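Local structure of aldehyde dehydrogenase 12 (Zea mays, 6D97) at residues A[375-380]-A[435-440]; A[419-424]-A[451-456]. The protein catalyses the NAD-dependent oxidation of L-glutamate gamma-semialdehyde to glutamate, the last step of proline catabolism in plants. All coordinates share one frame; numbering follows the deposited sequence.

Overall arrangement
Both contacts belong to the part of the aldehyde dehydrogenase fold built on the seven-stranded mixed sheet, away from the NAD pocket. Following the chain, helix 371-382 comes first, then strands 388-391 and 411-414, and next the short helix 417-420, where segment 419-424 opens contact 2. Strand 437-443 then closes the loop of contact 1 by returning to helix 371-382. Helix 448-457 follows and closes contact 2 against 419-424. Contact 2 thus opens inside the loop of contact 1 and closes after it, so the two cross. The centres of the two contacts lie about 17 Å apart. Contact 1 ties a helix to the sheet, while contact 2 joins a helix to the connection between strands 411-414 and 437-443.

Contact 1 of 2, residues A[375-380]-A[435-440]; sequences IEHMNN and GPFQVV
His377 and Phe437 meet where helix 371-382 packs on strand 437-443 of the seven-stranded mixed sheet, a helix-on-sheet layer of the aldehyde dehydrogenase fold. The aromatic pair is an offset edge-to-face stack: the imidazole turns its edge toward the phenyl face, with ring centroids 5.1 Å apart and planes at 65°. Its leading atom is His377 CD2, which lies 3.5 Å from Phe437 CE1 and nearly as close to CZ, so the imidazole approaches with its CD2-NE2 edge, CD2 foremost. CG of His377 stands anti to the backbone N (chi1 -177°), carrying the ring off the helix toward the strand. Histidine suits this buried place because its flat ring can present a C-H edge to an aromatic neighbour; Lys431 and Ile433 also touch it.

Met378 sets off alongside the strand rather than at it, and its bent end leads away, so CB alone does the touching. Val413 of the adjoining strand packs against Met378 and Phe437 alike, and Leu381, one helical turn after His377, also reaches the phenylalanine. A large flat phenyl can serve both helix residues at once: CE1 faces the histidine, while CE2 lies 4.0 Å from Met378 CB.

Contact 2 of 2, residues A[419-424]-A[451-456]; sequences EILKSG and VLEACE
Leu421 reaches helix 448-457 with a single methyl: CD2 lies 3.7 Å from Ala454 CB and 4.0 Å from Ala454 CA. Alanine fits this buried position because its short side chain lets the leucine branch come down almost onto the helix backbone, Leu421 CA and Ala454 CA being 6.4 Å apart. The same CD2 is 4.1 Å from Glu453 OE2, where it merely brushes the carboxylate. With CG anti to the carbonyl carbon (chi1 -74°) and CD1 continuing the chain outward, Leu421 is left with CD2 as the branch facing the helix.

The polar end of Glu453 is engaged by Arg457, one turn further along, in a salt bridge through OE2. That guanidinium also donates from NH1 to the carbonyl O of Leu421, so one arginine links the acid to the backbone of the opposing segment. The contact thus joins a helix covering the mixed sheet of the aldehyde dehydrogenase fold to the connection between strands 411-414 and 437-443.

Further out, Phe426 of helix 425-429 packs on Ala454, and Ile420 is set inward against Val415, Thr441 and Val429. Lys422 points away and forms a salt bridge with Glu419, Lys422 NZ lying 3.1 Å from Glu419 OE1 and approaching from above the carboxylate plane. At the N-cap of helix 425-429, the backbone angles of Gly424 (phi 81°, psi -58°) would press a CB against the carbonyl O of Ser423, which calls for glycine.

Contact 1 of 2, residues A[375-380]-A[435-440]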
# COMPACT_ATOMS: atom_id res chain seq x y z
N ILE A 375 42.34 24.26 -9.41
CA ILE A 375 43.75 24.20 -9.03
C ILE A 375 43.95 24.76 -7.63
O ILE A 375 44.66 24.17 -6.81
CB ILE A 375 44.62 24.95 -10.07
CG1 ILE A 375 44.71 24.15 -11.37
CG2 ILE A 375 46.00 25.21 -9.48
CD1 ILE A 375 45.52 22.89 -11.25
N GLU A 376 43.32 25.91 -7.33
CA GLU A 376 43.46 26.52 -6.01
C GLU A 376 42.97 25.56 -4.92
O GLU A 376 43.65 25.37 -3.90
CB GLU A 376 42.68 27.84 -5.96
CG GLU A 376 42.93 28.63 -4.69
CD GLU A 376 41.87 29.67 -4.43
OE1 GLU A 376 42.03 30.83 -4.87
OE2 GLU A 376 40.85 29.33 -3.80
N HIS A 377 41.79 24.96 -5.11
CA HIS A 377 41.28 23.97 -4.17
C HIS A 377 42.28 22.84 -3.96
O HIS A 377 42.58 22.46 -2.82
CB HIS A 377 39.95 23.40 -4.67
CG HIS A 377 39.32 22.41 -3.73
ND1 HIS A 377 38.87 22.77 -2.47
CD2 HIS A 377 39.06 21.09 -3.87
CE1 HIS A 377 38.36 21.70 -1.87
NE2 HIS A 377 38.46 20.68 -2.70
N MET A 378 42.83 22.29 -5.04
CA MET A 378 43.84 21.25 -4.94
C MET A 378 45.04 21.71 -4.10
O MET A 378 45.54 20.95 -3.26
CB MET A 378 44.32 20.83 -6.33
CG MET A 378 45.47 19.85 -6.34
SD MET A 378 46.11 19.60 -8.01
CE MET A 378 46.94 21.15 -8.34
N ASN A 379 45.53 22.92 -4.35
CA ASN A 379 46.66 23.43 -3.59
C ASN A 379 46.30 23.66 -2.13
O ASN A 379 47.13 23.43 -1.24
CB ASN A 379 47.19 24.72 -4.24
CG ASN A 379 47.91 24.46 -5.54
OD1 ASN A 379 48.61 23.45 -5.68
ND2 ASN A 379 47.76 25.36 -6.50
N ASN A 380 45.08 24.13 -1.86
CA ASN A 380 44.64 24.28 -0.48
C ASN A 380 44.63 22.94 0.25
O ASN A 380 45.02 22.86 1.42
CB ASN A 380 43.25 24.92 -0.43
CG ASN A 380 43.28 26.40 -0.75
OD1 ASN A 380 44.32 27.05 -0.62
ND2 ASN A 380 42.13 26.94 -1.15
N GLY A 435 33.19 19.37 -10.51
CA GLY A 435 34.13 19.08 -11.56
C GLY A 435 34.77 17.73 -11.37
O GLY A 435 34.46 17.00 -10.42
N PRO A 436 35.72 17.36 -12.26
CA PRO A 436 36.36 16.03 -12.17
C PRO A 436 37.43 16.00 -11.08
O PRO A 436 38.64 16.12 -11.33
CB PRO A 436 36.94 15.84 -13.57
CG PRO A 436 37.05 17.27 -14.19
CD PRO A 436 36.40 18.24 -13.23
N PHE A 437 36.99 15.82 -9.84
CA PHE A 437 37.87 15.99 -8.69
C PHE A 437 37.31 15.19 -7.52
O PHE A 437 36.11 15.31 -7.20
CB PHE A 437 38.03 17.46 -8.30
CG PHE A 437 39.03 17.71 -7.19
CD1 PHE A 437 38.67 17.56 -5.86
CD2 PHE A 437 40.34 18.06 -7.48
CE1 PHE A 437 39.60 17.76 -4.85
CE2 PHE A 437 41.26 18.27 -6.46
CZ PHE A 437 40.89 18.11 -5.15
N GLN A 438 38.16 14.41 -6.86
CA GLN A 438 37.74 13.65 -5.70
C GLN A 438 38.87 13.61 -4.69
O GLN A 438 40.05 13.77 -5.02
CB GLN A 438 37.35 12.20 -6.07
CG GLN A 438 38.45 11.41 -6.75
CD GLN A 438 38.10 9.95 -6.88
OE1 GLN A 438 37.48 9.36 -6.00
NE2 GLN A 438 38.53 9.35 -7.96
N VAL A 439 38.51 13.36 -3.43
CA VAL A 439 39.46 13.12 -2.36
C VAL A 439 39.46 11.63 -2.04
O VAL A 439 38.39 11.00 -1.97
CB VAL A 439 39.14 13.96 -1.11
CG1 VAL A 439 40.10 13.64 0.03
CG2 VAL A 439 39.19 15.45 -1.46
N VAL A 440 40.64 11.06 -1.88
CA VAL A 440 40.80 9.66 -1.48
C VAL A 440 41.46 9.64 -0.11
O VAL A 440 42.35 10.46 0.19
CB VAL A 440 41.64 8.87 -2.50
CG1 VAL A 440 41.87 7.46 -2.04
CG2 VAL A 440 40.95 8.89 -3.86

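Contact 2 of 2, residues A[419-424]-A[451-456]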
# COMPACT_ATOMS: atom_id res chain seq x y z
N GLU A 419 43.71 13.70 9.43
CA GLU A 419 43.75 15.13 9.15
C GLU A 419 42.39 15.64 8.67
O GLU A 419 42.01 16.77 8.99
CB GLU A 419 44.83 15.44 8.12
CG GLU A 419 46.22 14.91 8.49
CD GLU A 419 46.84 15.64 9.67
OE1 GLU A 419 46.35 16.74 10.01
OE2 GLU A 419 47.81 15.11 10.26
N ILE A 420 41.66 14.81 7.92
CA ILE A 420 40.33 15.19 7.44
C ILE A 420 39.43 15.56 8.61
O ILE A 420 38.72 16.57 8.58
CB ILE A 420 39.73 14.06 6.59
CG1 ILE A 420 40.55 13.81 5.33
CG2 ILE A 420 38.28 14.36 6.23
CD1 ILE A 420 40.15 12.56 4.59
N LEU A 421 39.45 14.75 9.67
CA LEU A 421 38.53 14.93 10.78
C LEU A 421 38.78 16.21 11.56
O LEU A 421 37.90 16.65 12.30
CB LEU A 421 38.61 13.73 11.72
CG LEU A 421 37.93 12.48 11.15
CD1 LEU A 421 37.97 11.35 12.15
CD2 LEU A 421 36.50 12.81 10.76
N LYS A 422 39.96 16.81 11.40
CA LYS A 422 40.27 18.03 12.13
C LYS A 422 39.45 19.19 11.61
O LYS A 422 39.05 19.23 10.44
CB LYS A 422 41.76 18.33 12.02
CG LYS A 422 42.64 17.27 12.66
CD LYS A 422 44.10 17.50 12.37
CE LYS A 422 44.96 16.97 13.50
NZ LYS A 422 46.11 16.15 13.03
N SER A 423 39.16 20.14 12.50
CA SER A 423 38.41 21.32 12.12
C SER A 423 39.20 22.14 11.11
O SER A 423 40.44 22.11 11.08
CB SER A 423 38.08 22.16 13.35
OG SER A 423 36.84 22.84 13.20
N GLY A 424 38.48 22.87 10.26
CA GLY A 424 39.12 23.62 9.19
C GLY A 424 39.41 22.73 8.00
O GLY A 424 38.94 22.99 6.89
N VAL A 451 35.37 7.10 10.02
CA VAL A 451 34.73 7.26 8.72
C VAL A 451 33.27 7.64 8.89
O VAL A 451 32.76 8.55 8.22
CB VAL A 451 34.88 5.97 7.90
CG1 VAL A 451 34.06 6.06 6.63
CG2 VAL A 451 36.34 5.73 7.57
N LEU A 452 32.57 6.96 9.80
CA LEU A 452 31.16 7.26 10.03
C LEU A 452 30.98 8.62 10.69
O LEU A 452 29.98 9.31 10.43
CB LEU A 452 30.51 6.16 10.87
CG LEU A 452 30.48 4.78 10.23
CD1 LEU A 452 29.95 3.74 11.20
CD2 LEU A 452 29.64 4.81 8.96
N GLU A 453 31.92 9.03 11.55
CA GLU A 453 31.88 10.38 12.10
C GLU A 453 31.99 11.42 10.99
O GLU A 453 31.25 12.42 10.99
CB GLU A 453 33.00 10.58 13.12
CG GLU A 453 33.09 12.01 13.63
CD GLU A 453 34.36 12.29 14.43
OE1 GLU A 453 34.91 11.34 15.03
OE2 GLU A 453 34.81 13.45 14.44
N ALA A 454 32.89 11.20 10.03
CA ALA A 454 33.04 12.14 8.93
C ALA A 454 31.76 12.22 8.09
O ALA A 454 31.37 13.31 7.66
CB ALA A 454 34.23 11.75 8.05
N CYS A 455 31.11 11.08 7.86
CA CYS A 455 29.88 11.10 7.07
C CYS A 455 28.75 11.80 7.83
O CYS A 455 27.94 12.52 7.23
CB CYS A 455 29.47 9.68 6.69
SG CYS A 455 30.60 8.82 5.57
N GLU A 456 28.69 11.62 9.15
CA GLU A 456 27.66 12.27 9.94
C GLU A 456 27.89 13.78 10.03
O GLU A 456 26.92 14.55 10.13
CB GLU A 456 27.60 11.65 11.34
CG GLU A 456 26.70 12.36 12.34
CD GLU A 456 25.22 12.09 12.11
OE1 GLU A 456 24.89 11.30 11.20
OE2 GLU A 456 24.40 12.68 12.85